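Local structure of filamentation induced by cAMP protein Fic (Desulfovibrio alaskensis, 4RGL) at residues Asn20-Ile25 against His167-Ser172; Arg31-Ala36 against Lys205-Tyr210; Leu57-Asn62 against Thr215-Arg220; Thr70-Gly75 against Gln86-Ala91. The protein is a Fic/DOC-family protein of unassigned function that joins a mostly helical Fic core to a C-terminal domain of probable helix-turn-helix kind. All blocks are in the same frame, centred on the assembly; numbering follows the deposited sequence.

Contact 1. Residues Asn20-Ile25 against His167-Ser172; sequences NLVAEI and HPLVAS
The carbonyl oxygen of Leu169 takes a hydrogen bond from Ser172 OG at 2.9 Å, the hydroxyl lying above the carbonyl plane and so missing the lone pairs. At the other end of the same residue, Leu169 N donates to His167 ND1 (3.1 Å), the N-cap bond that closes the first turn of helix 168-182. With its backbone held in this way, Leu169 presents its isobutyl group to helix 16-32. CD1 and CD2 both meet Ile25 CG2, at 3.8 Å and 3.9 Å respectively, as the two side chains slide past each other in opposite directions. Ile25 CG2 stands anti to the backbone N, which sends this methyl to the leucine. Helix 168-182 leads into the Fic signature HPFxDGNGR, which begins in the following loop, and helix 16-32 lies across the helix start, the short axes running 11.2 Å apart at 122°. One turn earlier, Val22 adds looser apolar contacts, CG1 to Leu169 CD1 at 4.3 Å and CG2 to Val170 CG2 at 4.4 Å; its short branched side chain suits a partly exposed place. Leu245 of helix 238-257 and Leu201 of helix 189-202 also pack on Leu169, whereas Glu24, on another side of helix 16-32, pairs with Arg253.

Contact 2. Residues Arg31-Ala36 against Lys205-Tyr210; sequences RYTVLA and KPLLAY
Tyr32, in the last turn of helix 16-32, passes its ring alongside Leu207, the two side chains running in opposite directions. The nearest approach is from ring carbon CE2 of Tyr32 to CB of Leu207 at 4.0 Å, the leucine carbon coming obliquely to the ring. With its CG anti to the backbone N (chi1 -172°), the ring is carried toward Leu207 of the 3-10 turn 206-209, and Ala255 and Val256 of helix 238-257 pack against it too. A large, mostly apolar aromatic suits this buried place between three parts of the chain. The branch end of Leu207 goes to the next residue: its CD1 meets Thr33 CG2 at 3.8 Å, the two side chains crossing at about a right angle. Thr33 is where the chain leaves the helix, and its two branches divide the work. CG2 faces the leucine, and OG1 turns back to hydrogen-bond the carbonyl oxygen of Ile29 in the helix just left. The same 3-10 turn, in the connection from helix 189-202 to helix 214-219, also places Leu208 on Ile29. Tyr32 OH stands 4.2 Å from Tyr210 O, too far for a hydrogen bond. The contact is therefore carried by carbon against carbon, and shape and burial, more than directional bonding, probably fix how the helix end sits on the turn.

Contact 3. Residues Leu57-Asn62 against Thr215-Arg220; sequences LAIENN and TVIRDR
Ile59 points its longer branch at the backbone of helix 214-219, where it lies obliquely to both Ile217 and Arg218. Its CG1, anti to the carbonyl carbon (chi1 -62°), rests 3.9 Å from both CA and CB of Arg218. The terminal CD1 of Ile59 reaches onward to Ile217 CG2 at 3.9 Å, so a single side chain spans two consecutive residues of the opposing helix. Ile217 answers with the methyl that stands anti to its own backbone N, while Met244 and Tyr224 pack around it from neighbouring helices. A long, branched aliphatic residue fits such a site, since it can touch main chain and methyl at once.

Helix 42-59 ends here in a Schellman motif. Asn62 N bonds Leu57 O at 3.1 Å and Asn61 N bonds Ala58 O at 3.0 Å, with Asn61 taking the positive phi that turns the chain out of the helix. At Ile59 and the two residues after it the turn meets an unknown ligand, hydrogen-bonded to Ile59 O, Glu60 OE1 and Asn61 ND2; Glu60 also pairs with Arg194.

The smallness of Ala58 lets Arg218 come close along its aliphatic part, Ala58 CB meeting Arg218 CD at 3.9 Å. Beyond that carbon the arginine bends at chi3 (62°) and swings back to its neighbour: NE donates to Asp219 OD1 at 3.2 Å in a salt bridge. The oxygen lies in the guanidinium plane, yet it is approached from above the plane of its own carboxylate, while a second bond from NH2 to OD1 is weak.

Contact 4. Residues Thr70-Gly75 against Gln86-Ala91; sequences TAVIDG and QEVRNA
Val72 leans on Val88 from its very first side-chain atom, its CB lying 3.9 Å from Val88 CG1. The two belong to a helix-loop-helix unit, helices 66-74 and 82-95, whose short axes are inclined at 58°. One atom further out, Val72 CG1 stands anti to its backbone N (chi1 178°), which carries it into the gap between the helices. There it meets Val88 CG1 at 3.7 Å, the two valines crossing obliquely, and Arg89 CG at 3.9 Å, here at about a right angle. Val78 of the connecting loop and Ile85 of the second helix also pack on Val72. Short branched side chains suit this site: they fill it close to the backbone, where the helix axes come within 9.6 Å. Ile73 supplies the second contact, its CG1 lying 3.8 Å from Val88 CG1, so that one valine methyl serves two residues; Ile50 and Phe92 pack on the same isoleucine. Arg89 meets Val72 CG1 most closely through its CG, though NE is not much farther from the same methyl. The residue is exposed, and its charged end is tied to its own helix, Arg89 NH1 donating to Gln86 OE1 at 3.2 Å and 27° from the carbonyl plane.

Helix 16-32 serves both contact 1 and contact 2, its middle turned to helix 168-182 and its last turn to the 3-10 segment; the two contact centres are about 15 Å apart and the contacts do not touch. Contacts 3 and 4 do meet: Asn62 ND2 probably hydrogen-bonds Glu87 OE1 at 3.1 Å, and Leu57 CD1 packs on Val88 CG2 at 3.7 Å, so Val88 bears on both contacts. Contacts 1 and 4, about 31 Å apart between centres, lie on opposite sides of the chain's centre. Contact 3 lies beside the bound unknown ligand, about 5 Å from the side chain of Ile59; the molecule probably comes from the crystallisation liquor, though such molecules often mark pockets.

Contact 1. Residues Asn20-Ile25 against His167-Ser172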
loop_
_atom_site.group_PDB
_atom_site.type_symbol
_atom_site.label_atom_id
_atom_site.label_comp_id
_atom_site.label_asym_id
_atom_site.label_seq_id
_atom_site.Cartn_x
_atom_site.Cartn_y
_atom_site.Cartn_z
ATOM N N ASN A 20 9.649 -1.184 -23.203
ATOM C CA ASN A 20 8.726 -2.320 -23.133
ATOM C C ASN A 20 8.037 -2.382 -21.757
ATOM O O ASN A 20 6.846 -2.709 -21.675
ATOM C CB ASN A 20 9.457 -3.634 -23.429
ATOM C CG ASN A 20 9.617 -3.917 -24.906
ATOM O OD1 ASN A 20 8.809 -4.624 -25.517
ATOM N ND2 ASN A 20 10.646 -3.351 -25.516
ATOM N N LEU A 21 8.771 -2.025 -20.686
ATOM C CA LEU A 21 8.201 -1.997 -19.331
ATOM C C LEU A 21 7.242 -0.824 -19.177
ATOM O O LEU A 21 6.162 -0.992 -18.618
ATOM C CB LEU A 21 9.308 -1.929 -18.272
ATOM C CG LEU A 21 10.086 -3.233 -18.048
ATOM C CD1 LEU A 21 11.338 -2.987 -17.256
ATOM C CD2 LEU A 21 9.211 -4.290 -17.365
ATOM N N VAL A 22 7.596 0.345 -19.760
ATOM C CA VAL A 22 6.728 1.527 -19.744
ATOM C C VAL A 22 5.440 1.225 -20.532
ATOM O O VAL A 22 4.343 1.520 -20.056
ATOM C CB VAL A 22 7.464 2.782 -20.306
ATOM C CG1 VAL A 22 6.502 3.952 -20.485
ATOM C CG2 VAL A 22 8.633 3.176 -19.406
ATOM N N ALA A 23 5.577 0.552 -21.688
ATOM C CA ALA A 23 4.440 0.170 -22.513
ATOM C C ALA A 23 3.513 -0.773 -21.765
ATOM O O ALA A 23 2.292 -0.595 -21.808
ATOM C CB ALA A 23 4.923 -0.485 -23.795
ATOM N N GLU A 24 4.080 -1.778 -21.068
ATOM C CA GLU A 24 3.265 -2.755 -20.363
ATOM C C GLU A 24 2.590 -2.112 -19.133
ATOM O O GLU A 24 1.372 -2.237 -18.975
ATOM C CB GLU A 24 4.099 -3.982 -19.953
ATOM C CG GLU A 24 3.243 -5.152 -19.460
ATOM C CD GLU A 24 4.008 -6.419 -19.116
ATOM O OE1 GLU A 24 5.184 -6.541 -19.537
ATOM O OE2 GLU A 24 3.428 -7.293 -18.428
ATOM N N ILE A 25 3.373 -1.357 -18.301
ATOM C CA ILE A 25 2.821 -0.655 -17.129
ATOM C C ILE A 25 1.688 0.272 -17.574
ATOM O O ILE A 25 0.578 0.182 -17.050
ATOM C CB ILE A 25 3.926 0.128 -16.354
ATOM C CG1 ILE A 25 4.981 -0.845 -15.753
ATOM C CG2 ILE A 25 3.302 1.007 -15.262
ATOM C CD1 ILE A 25 6.223 -0.155 -15.178
ATOM N N HIS A 167 9.574 10.553 -18.104
ATOM C CA HIS A 167 8.251 10.121 -17.665
ATOM C C HIS A 167 8.260 9.815 -16.160
ATOM O O HIS A 167 9.251 9.298 -15.646
ATOM C CB HIS A 167 7.797 8.887 -18.469
ATOM C CG HIS A 167 6.374 8.504 -18.226
ATOM N ND1 HIS A 167 6.022 7.654 -17.192
ATOM C CD2 HIS A 167 5.251 8.902 -18.866
ATOM C CE1 HIS A 167 4.706 7.556 -17.242
ATOM N NE2 HIS A 167 4.198 8.281 -18.242
ATOM N N PRO A 168 7.155 10.131 -15.426
ATOM C CA PRO A 168 7.144 9.886 -13.971
ATOM C C PRO A 168 7.671 8.489 -13.585
ATOM O O PRO A 168 8.418 8.370 -12.613
ATOM C CB PRO A 168 5.673 10.032 -13.607
ATOM C CG PRO A 168 5.148 11.010 -14.580
ATOM C CD PRO A 168 5.916 10.807 -15.868
ATOM N N LEU A 169 7.293 7.433 -14.357
ATOM C CA LEU A 169 7.748 6.058 -14.086
ATOM C C LEU A 169 9.274 5.987 -14.029
ATOM O O LEU A 169 9.827 5.375 -13.116
ATOM C CB LEU A 169 7.214 5.086 -15.156
ATOM C CG LEU A 169 5.714 4.802 -15.114
ATOM C CD1 LEU A 169 5.262 4.085 -16.370
ATOM C CD2 LEU A 169 5.340 3.998 -13.879
ATOM N N VAL A 170 9.955 6.657 -14.976
ATOM C CA VAL A 170 11.419 6.681 -15.033
ATOM C C VAL A 170 11.969 7.658 -13.983
ATOM O O VAL A 170 12.896 7.317 -13.251
ATOM C CB VAL A 170 11.920 7.049 -16.459
ATOM C CG1 VAL A 170 13.446 7.085 -16.513
ATOM C CG2 VAL A 170 11.364 6.082 -17.500
ATOM N N ALA A 171 11.373 8.868 -13.899
ATOM C CA ALA A 171 11.811 9.920 -12.977
ATOM C C ALA A 171 11.815 9.432 -11.521
ATOM O O ALA A 171 12.735 9.767 -10.772
ATOM C CB ALA A 171 10.915 11.139 -13.114
ATOM N N SER A 172 10.791 8.618 -11.124
ATOM C CA SER A 172 10.705 8.070 -9.762
ATOM C C SER A 172 11.855 7.104 -9.488
ATOM O O SER A 172 12.408 7.105 -8.389
ATOM C CB SER A 172 9.370 7.365 -9.546
ATOM O OG SER A 172 9.262 6.207 -10.355
#

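Contact 2. Residues Arg31-Ala36 against Lys205-Tyr210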
loop_
_atom_site.group_PDB
_atom_site.type_symbol
_atom_site.label_atom_id
_atom_site.label_comp_id
_atom_site.label_asym_id
_atom_site.label_seq_id
_atom_site.Cartn_x
_atom_site.Cartn_y
_atom_site.Cartn_z
ATOM N N ARG A 31 -6.105 -0.557 -17.808
ATOM C CA ARG A 31 -7.132 -1.470 -17.296
ATOM C C ARG A 31 -7.414 -1.187 -15.809
ATOM O O ARG A 31 -8.572 -1.038 -15.416
ATOM C CB ARG A 31 -6.692 -2.931 -17.481
ATOM C CG ARG A 31 -7.209 -3.578 -18.746
ATOM C CD ARG A 31 -6.716 -5.010 -18.859
ATOM N NE ARG A 31 -7.520 -5.796 -19.799
ATOM C CZ ARG A 31 -8.514 -6.601 -19.428
ATOM N NH1 ARG A 31 -8.811 -6.753 -18.142
ATOM N NH2 ARG A 31 -9.200 -7.280 -20.339
ATOM N N TYR A 32 -6.332 -1.083 -14.988
ATOM C CA TYR A 32 -6.401 -0.825 -13.529
ATOM C C TYR A 32 -7.334 0.370 -13.214
ATOM O O TYR A 32 -7.861 0.463 -12.103
ATOM C CB TYR A 32 -4.977 -0.559 -12.969
ATOM C CG TYR A 32 -4.896 -0.465 -11.455
ATOM C CD1 TYR A 32 -5.031 -1.603 -10.659
ATOM C CD2 TYR A 32 -4.487 0.713 -10.832
ATOM C CE1 TYR A 32 -4.874 -1.544 -9.272
ATOM C CE2 TYR A 32 -4.305 0.779 -9.447
ATOM C CZ TYR A 32 -4.504 -0.353 -8.671
ATOM O OH TYR A 32 -4.341 -0.295 -7.307
ATOM N N THR A 33 -7.542 1.268 -14.200
ATOM C CA THR A 33 -8.455 2.395 -14.051
ATOM C C THR A 33 -9.879 1.957 -14.487
ATOM O O THR A 33 -10.484 1.115 -13.824
ATOM C CB THR A 33 -7.938 3.618 -14.850
ATOM O OG1 THR A 33 -7.686 3.222 -16.201
ATOM C CG2 THR A 33 -6.672 4.224 -14.238
ATOM N N VAL A 34 -10.382 2.493 -15.636
ATOM C CA VAL A 34 -11.724 2.167 -16.183
ATOM C C VAL A 34 -12.782 2.098 -15.022
ATOM O O VAL A 34 -13.044 3.114 -14.370
ATOM C CB VAL A 34 -11.705 0.842 -17.015
ATOM C CG1 VAL A 34 -13.005 0.669 -17.797
ATOM C CG2 VAL A 34 -10.510 0.807 -17.957
ATOM N N LEU A 35 -13.341 0.893 -14.756
ATOM C CA LEU A 35 -14.310 0.689 -13.676
ATOM C C LEU A 35 -13.677 -0.103 -12.531
ATOM O O LEU A 35 -14.317 -0.301 -11.492
ATOM C CB LEU A 35 -15.578 -0.038 -14.204
ATOM C CG LEU A 35 -16.843 0.848 -14.436
ATOM C CD1 LEU A 35 -17.432 1.329 -13.119
ATOM C CD2 LEU A 35 -16.544 2.027 -15.371
ATOM N N ALA A 36 -12.384 -0.516 -12.698
ATOM C CA ALA A 36 -11.628 -1.210 -11.644
ATOM C C ALA A 36 -11.303 -0.245 -10.486
ATOM O O ALA A 36 -10.978 -0.688 -9.381
ATOM C CB ALA A 36 -10.347 -1.802 -12.216
ATOM N N LYS A 205 -0.385 9.659 -11.173
ATOM C CA LYS A 205 -1.654 8.953 -11.043
ATOM C C LYS A 205 -1.888 8.584 -9.576
ATOM O O LYS A 205 -1.143 7.779 -9.004
ATOM C CB LYS A 205 -1.691 7.711 -11.947
ATOM C CG LYS A 205 -1.731 8.064 -13.421
ATOM C CD LYS A 205 -1.909 6.861 -14.286
ATOM C CE LYS A 205 -2.076 7.246 -15.737
ATOM N NZ LYS A 205 -3.312 8.055 -15.970
ATOM N N PRO A 206 -2.871 9.245 -8.917
ATOM C CA PRO A 206 -3.015 9.082 -7.456
ATOM C C PRO A 206 -3.388 7.652 -7.024
ATOM O O PRO A 206 -3.276 7.333 -5.842
ATOM C CB PRO A 206 -4.132 10.060 -7.104
ATOM C CG PRO A 206 -4.130 11.055 -8.213
ATOM C CD PRO A 206 -3.762 10.299 -9.434
ATOM N N LEU A 207 -3.814 6.791 -7.972
ATOM C CA LEU A 207 -4.152 5.393 -7.656
ATOM C C LEU A 207 -2.897 4.595 -7.314
ATOM O O LEU A 207 -2.968 3.626 -6.550
ATOM C CB LEU A 207 -4.888 4.731 -8.834
ATOM C CG LEU A 207 -6.225 5.368 -9.237
ATOM C CD1 LEU A 207 -6.806 4.677 -10.453
ATOM C CD2 LEU A 207 -7.239 5.345 -8.060
ATOM N N LEU A 208 -1.733 5.021 -7.858
ATOM C CA LEU A 208 -0.452 4.353 -7.617
ATOM C C LEU A 208 0.023 4.545 -6.156
ATOM O O LEU A 208 0.933 3.839 -5.709
ATOM C CB LEU A 208 0.612 4.870 -8.591
ATOM C CG LEU A 208 0.373 4.540 -10.072
ATOM C CD1 LEU A 208 1.316 5.298 -10.946
ATOM C CD2 LEU A 208 0.497 3.042 -10.332
ATOM N N ALA A 209 -0.638 5.452 -5.397
ATOM C CA ALA A 209 -0.340 5.633 -3.974
ATOM C C ALA A 209 -0.747 4.393 -3.180
ATOM O O ALA A 209 -0.249 4.174 -2.065
ATOM C CB ALA A 209 -1.061 6.860 -3.437
ATOM N N TYR A 210 -1.618 3.548 -3.778
ATOM C CA TYR A 210 -2.095 2.330 -3.134
ATOM C C TYR A 210 -1.546 1.080 -3.855
ATOM O O TYR A 210 -2.115 -0.003 -3.737
ATOM C CB TYR A 210 -3.631 2.312 -3.091
ATOM C CG TYR A 210 -4.213 3.555 -2.451
ATOM C CD1 TYR A 210 -4.224 3.711 -1.065
ATOM C CD2 TYR A 210 -4.676 4.612 -3.229
ATOM C CE1 TYR A 210 -4.700 4.880 -0.471
ATOM C CE2 TYR A 210 -5.166 5.782 -2.646
ATOM C CZ TYR A 210 -5.171 5.915 -1.266
ATOM O OH TYR A 210 -5.659 7.063 -0.688
#

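Contact 3. Residues Leu57-Asn62 against Thr215-Arg220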
loop_
_atom_site.group_PDB
_atom_site.type_symbol
_atom_site.label_atom_id
_atom_site.label_comp_id
_atom_site.label_asym_id
_atom_site.label_seq_id
_atom_site.Cartn_x
_atom_site.Cartn_y
_atom_site.Cartn_z
ATOM N N LEU A 57 8.925 -1.119 6.171
ATOM C CA LEU A 57 9.560 -1.207 7.491
ATOM C C LEU A 57 10.281 -2.552 7.667
ATOM O O LEU A 57 11.338 -2.599 8.298
ATOM C CB LEU A 57 8.520 -1.012 8.615
ATOM C CG LEU A 57 7.975 0.420 8.792
ATOM C CD1 LEU A 57 6.812 0.436 9.728
ATOM C CD2 LEU A 57 9.037 1.345 9.301
ATOM N N ALA A 58 9.728 -3.641 7.081
ATOM C CA ALA A 58 10.346 -4.976 7.166
ATOM C C ALA A 58 11.716 -4.986 6.498
ATOM O O ALA A 58 12.631 -5.658 6.982
ATOM C CB ALA A 58 9.443 -6.017 6.522
ATOM N N ILE A 59 11.872 -4.210 5.391
ATOM C CA ILE A 59 13.147 -4.108 4.671
ATOM C C ILE A 59 14.218 -3.511 5.591
ATOM O O ILE A 59 15.378 -3.920 5.531
ATOM C CB ILE A 59 12.989 -3.270 3.368
ATOM C CG1 ILE A 59 11.982 -3.941 2.396
ATOM C CG2 ILE A 59 14.357 -3.054 2.686
ATOM C CD1 ILE A 59 11.615 -3.075 1.138
ATOM N N GLU A 60 13.814 -2.589 6.487
ATOM C CA GLU A 60 14.745 -1.957 7.414
ATOM C C GLU A 60 14.752 -2.708 8.772
ATOM O O GLU A 60 14.984 -2.102 9.824
ATOM C CB GLU A 60 14.407 -0.467 7.598
ATOM C CG GLU A 60 14.408 0.325 6.288
ATOM C CD GLU A 60 15.711 0.316 5.495
ATOM O OE1 GLU A 60 16.780 0.047 6.095
ATOM O OE2 GLU A 60 15.668 0.652 4.290
ATOM N N ASN A 61 14.530 -4.040 8.723
ATOM C CA ASN A 61 14.699 -4.960 9.851
ATOM C C ASN A 61 13.649 -4.730 10.982
ATOM O O ASN A 61 13.904 -5.100 12.131
ATOM C CB ASN A 61 16.121 -4.857 10.423
ATOM C CG ASN A 61 17.200 -5.148 9.399
ATOM O OD1 ASN A 61 17.045 -6.006 8.512
ATOM N ND2 ASN A 61 18.331 -4.465 9.520
ATOM N N ASN A 62 12.432 -4.273 10.624
ATOM C CA ASN A 62 11.328 -4.215 11.594
ATOM C C ASN A 62 10.666 -5.594 11.668
ATOM O O ASN A 62 10.280 -6.149 10.635
ATOM C CB ASN A 62 10.317 -3.122 11.216
ATOM C CG ASN A 62 9.262 -2.864 12.266
ATOM O OD1 ASN A 62 8.510 -3.757 12.662
ATOM N ND2 ASN A 62 9.090 -1.604 12.628
ATOM N N THR A 215 6.124 -4.921 -1.307
ATOM C CA THR A 215 6.066 -6.372 -1.036
ATOM C C THR A 215 6.971 -7.135 -2.023
ATOM O O THR A 215 7.549 -8.157 -1.660
ATOM C CB THR A 215 4.617 -6.885 -1.111
ATOM O OG1 THR A 215 4.119 -6.699 -2.440
ATOM C CG2 THR A 215 3.708 -6.206 -0.113
ATOM N N VAL A 216 7.099 -6.623 -3.273
ATOM C CA VAL A 216 7.971 -7.228 -4.290
ATOM C C VAL A 216 9.443 -6.932 -3.947
ATOM O O VAL A 216 10.282 -7.839 -3.982
ATOM C CB VAL A 216 7.611 -6.729 -5.723
ATOM C CG1 VAL A 216 8.533 -7.347 -6.769
ATOM C CG2 VAL A 216 6.151 -7.018 -6.054
ATOM N N ILE A 217 9.739 -5.671 -3.564
ATOM C CA ILE A 217 11.096 -5.243 -3.201
ATOM C C ILE A 217 11.577 -6.004 -1.954
ATOM O O ILE A 217 12.754 -6.335 -1.857
ATOM C CB ILE A 217 11.134 -3.708 -2.975
ATOM C CG1 ILE A 217 10.576 -2.958 -4.206
ATOM C CG2 ILE A 217 12.555 -3.233 -2.625
ATOM C CD1 ILE A 217 10.240 -1.470 -3.943
ATOM N N ARG A 218 10.649 -6.300 -1.010
ATOM C CA ARG A 218 10.969 -7.052 0.214
ATOM C C ARG A 218 11.315 -8.517 -0.116
ATOM O O ARG A 218 12.233 -9.084 0.479
ATOM C CB ARG A 218 9.791 -6.995 1.198
ATOM C CG ARG A 218 10.030 -7.748 2.508
ATOM C CD ARG A 218 8.722 -8.015 3.221
ATOM N NE ARG A 218 7.840 -8.866 2.418
ATOM C CZ ARG A 218 6.523 -8.926 2.574
ATOM N NH1 ARG A 218 5.918 -8.151 3.465
ATOM N NH2 ARG A 218 5.794 -9.721 1.802
ATOM N N ASP A 219 10.578 -9.123 -1.056
ATOM C CA ASP A 219 10.800 -10.511 -1.430
ATOM C C ASP A 219 12.033 -10.645 -2.350
ATOM O O ASP A 219 12.700 -11.684 -2.338
ATOM C CB ASP A 219 9.549 -11.090 -2.108
ATOM C CG ASP A 219 8.320 -11.136 -1.196
ATOM O OD1 ASP A 219 8.488 -10.975 0.047
ATOM O OD2 ASP A 219 7.202 -11.351 -1.715
ATOM N N ARG A 220 12.354 -9.579 -3.113
ATOM C CA ARG A 220 13.543 -9.560 -3.984
ATOM C C ARG A 220 14.640 -8.706 -3.357
ATOM O O ARG A 220 15.422 -8.076 -4.076
ATOM C CB ARG A 220 13.184 -9.022 -5.383
ATOM C CG ARG A 220 12.128 -9.829 -6.104
ATOM C CD ARG A 220 11.821 -9.219 -7.449
ATOM N NE ARG A 220 10.684 -9.865 -8.092
ATOM C CZ ARG A 220 10.144 -9.443 -9.228
ATOM N NH1 ARG A 220 10.629 -8.368 -9.845
ATOM N NH2 ARG A 220 9.102 -10.077 -9.750
#

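Contact 4. Residues Thr70-Gly75 against Gln86-Ala91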
loop_
_atom_site.group_PDB
_atom_site.type_symbol
_atom_site.label_atom_id
_atom_site.label_comp_id
_atom_site.label_asym_id
_atom_site.label_seq_id
_atom_site.Cartn_x
_atom_site.Cartn_y
_atom_site.Cartn_z
ATOM N N THR A 70 -1.229 -4.408 10.891
ATOM C CA THR A 70 -2.665 -4.186 10.702
ATOM C C THR A 70 -3.315 -3.801 12.034
ATOM O O THR A 70 -4.013 -2.789 12.107
ATOM C CB THR A 70 -3.325 -5.444 10.107
ATOM O OG1 THR A 70 -2.688 -5.769 8.875
ATOM C CG2 THR A 70 -4.819 -5.267 9.888
ATOM N N ALA A 71 -3.033 -4.580 13.102
ATOM C CA ALA A 71 -3.601 -4.347 14.424
ATOM C C ALA A 71 -3.170 -2.975 14.992
ATOM O O ALA A 71 -3.979 -2.299 15.626
ATOM C CB ALA A 71 -3.189 -5.458 15.370
ATOM N N VAL A 72 -1.896 -2.555 14.738
ATOM C CA VAL A 72 -1.399 -1.239 15.183
ATOM C C VAL A 72 -2.229 -0.141 14.546
ATOM O O VAL A 72 -2.761 0.718 15.246
ATOM C CB VAL A 72 0.109 -1.047 14.858
ATOM C CG1 VAL A 72 0.585 0.344 15.276
ATOM C CG2 VAL A 72 0.951 -2.119 15.514
ATOM N N ILE A 73 -2.362 -0.185 13.209
ATOM C CA ILE A 73 -3.073 0.829 12.442
ATOM C C ILE A 73 -4.602 0.739 12.710
ATOM O O ILE A 73 -5.277 1.764 12.710
ATOM C CB ILE A 73 -2.736 0.690 10.926
ATOM C CG1 ILE A 73 -1.214 0.931 10.687
ATOM C CG2 ILE A 73 -3.595 1.648 10.071
ATOM C CD1 ILE A 73 -0.718 0.651 9.247
ATOM N N ASP A 74 -5.120 -0.476 13.006
ATOM C CA ASP A 74 -6.549 -0.646 13.315
ATOM C C ASP A 74 -6.887 -0.065 14.683
ATOM O O ASP A 74 -8.009 0.386 14.898
ATOM C CB ASP A 74 -6.955 -2.135 13.265
ATOM C CG ASP A 74 -7.210 -2.672 11.861
ATOM O OD1 ASP A 74 -7.099 -1.879 10.885
ATOM O OD2 ASP A 74 -7.586 -3.858 11.741
ATOM N N GLY A 75 -5.916 -0.079 15.589
ATOM C CA GLY A 75 -6.109 0.367 16.963
ATOM C C GLY A 75 -6.307 -0.792 17.919
ATOM O O GLY A 75 -6.467 -0.587 19.127
ATOM N N GLN A 86 5.911 2.327 17.241
ATOM C CA GLN A 86 5.908 3.757 16.933
ATOM C C GLN A 86 6.396 4.020 15.521
ATOM O O GLN A 86 5.960 4.990 14.900
ATOM C CB GLN A 86 6.747 4.544 17.926
ATOM C CG GLN A 86 5.897 5.261 18.977
ATOM C CD GLN A 86 4.859 6.189 18.355
ATOM O OE1 GLN A 86 3.668 6.128 18.675
ATOM N NE2 GLN A 86 5.288 7.045 17.441
ATOM N N GLU A 87 7.287 3.153 14.990
ATOM C CA GLU A 87 7.706 3.260 13.595
ATOM C C GLU A 87 6.494 3.119 12.677
ATOM O O GLU A 87 6.334 3.906 11.746
ATOM C CB GLU A 87 8.770 2.197 13.249
ATOM C CG GLU A 87 10.140 2.473 13.848
ATOM C CD GLU A 87 11.250 1.566 13.344
ATOM O OE1 GLU A 87 11.005 0.799 12.384
ATOM O OE2 GLU A 87 12.385 1.676 13.862
ATOM N N VAL A 88 5.580 2.164 13.009
ATOM C CA VAL A 88 4.358 1.912 12.235
ATOM C C VAL A 88 3.405 3.117 12.332
ATOM O O VAL A 88 2.900 3.583 11.311
ATOM C CB VAL A 88 3.653 0.607 12.702
ATOM C CG1 VAL A 88 2.325 0.411 11.976
ATOM C CG2 VAL A 88 4.560 -0.604 12.508
ATOM N N ARG A 89 3.149 3.608 13.560
ATOM C CA ARG A 89 2.263 4.752 13.766
ATOM C C ARG A 89 2.760 5.967 12.975
ATOM O O ARG A 89 1.985 6.578 12.241
ATOM C CB ARG A 89 2.145 5.099 15.266
ATOM C CG ARG A 89 1.532 3.987 16.123
ATOM C CD ARG A 89 1.068 4.529 17.464
ATOM N NE ARG A 89 0.568 3.470 18.343
ATOM C CZ ARG A 89 1.288 2.914 19.317
ATOM N NH1 ARG A 89 2.532 3.320 19.547
ATOM N NH2 ARG A 89 0.764 1.957 20.073
ATOM N N ASN A 90 4.077 6.278 13.078
ATOM C CA ASN A 90 4.683 7.403 12.350
ATOM C C ASN A 90 4.590 7.195 10.836
ATOM O O ASN A 90 4.238 8.130 10.109
ATOM C CB ASN A 90 6.152 7.595 12.766
ATOM C CG ASN A 90 6.336 8.198 14.142
ATOM O OD1 ASN A 90 5.381 8.396 14.901
ATOM N ND2 ASN A 90 7.569 8.542 14.473
ATOM N N ALA A 91 4.896 5.964 10.357
ATOM C CA ALA A 91 4.821 5.643 8.928
ATOM C C ALA A 91 3.399 5.848 8.395
ATOM O O ALA A 91 3.212 6.560 7.401
ATOM C CB ALA A 91 5.271 4.217 8.687
#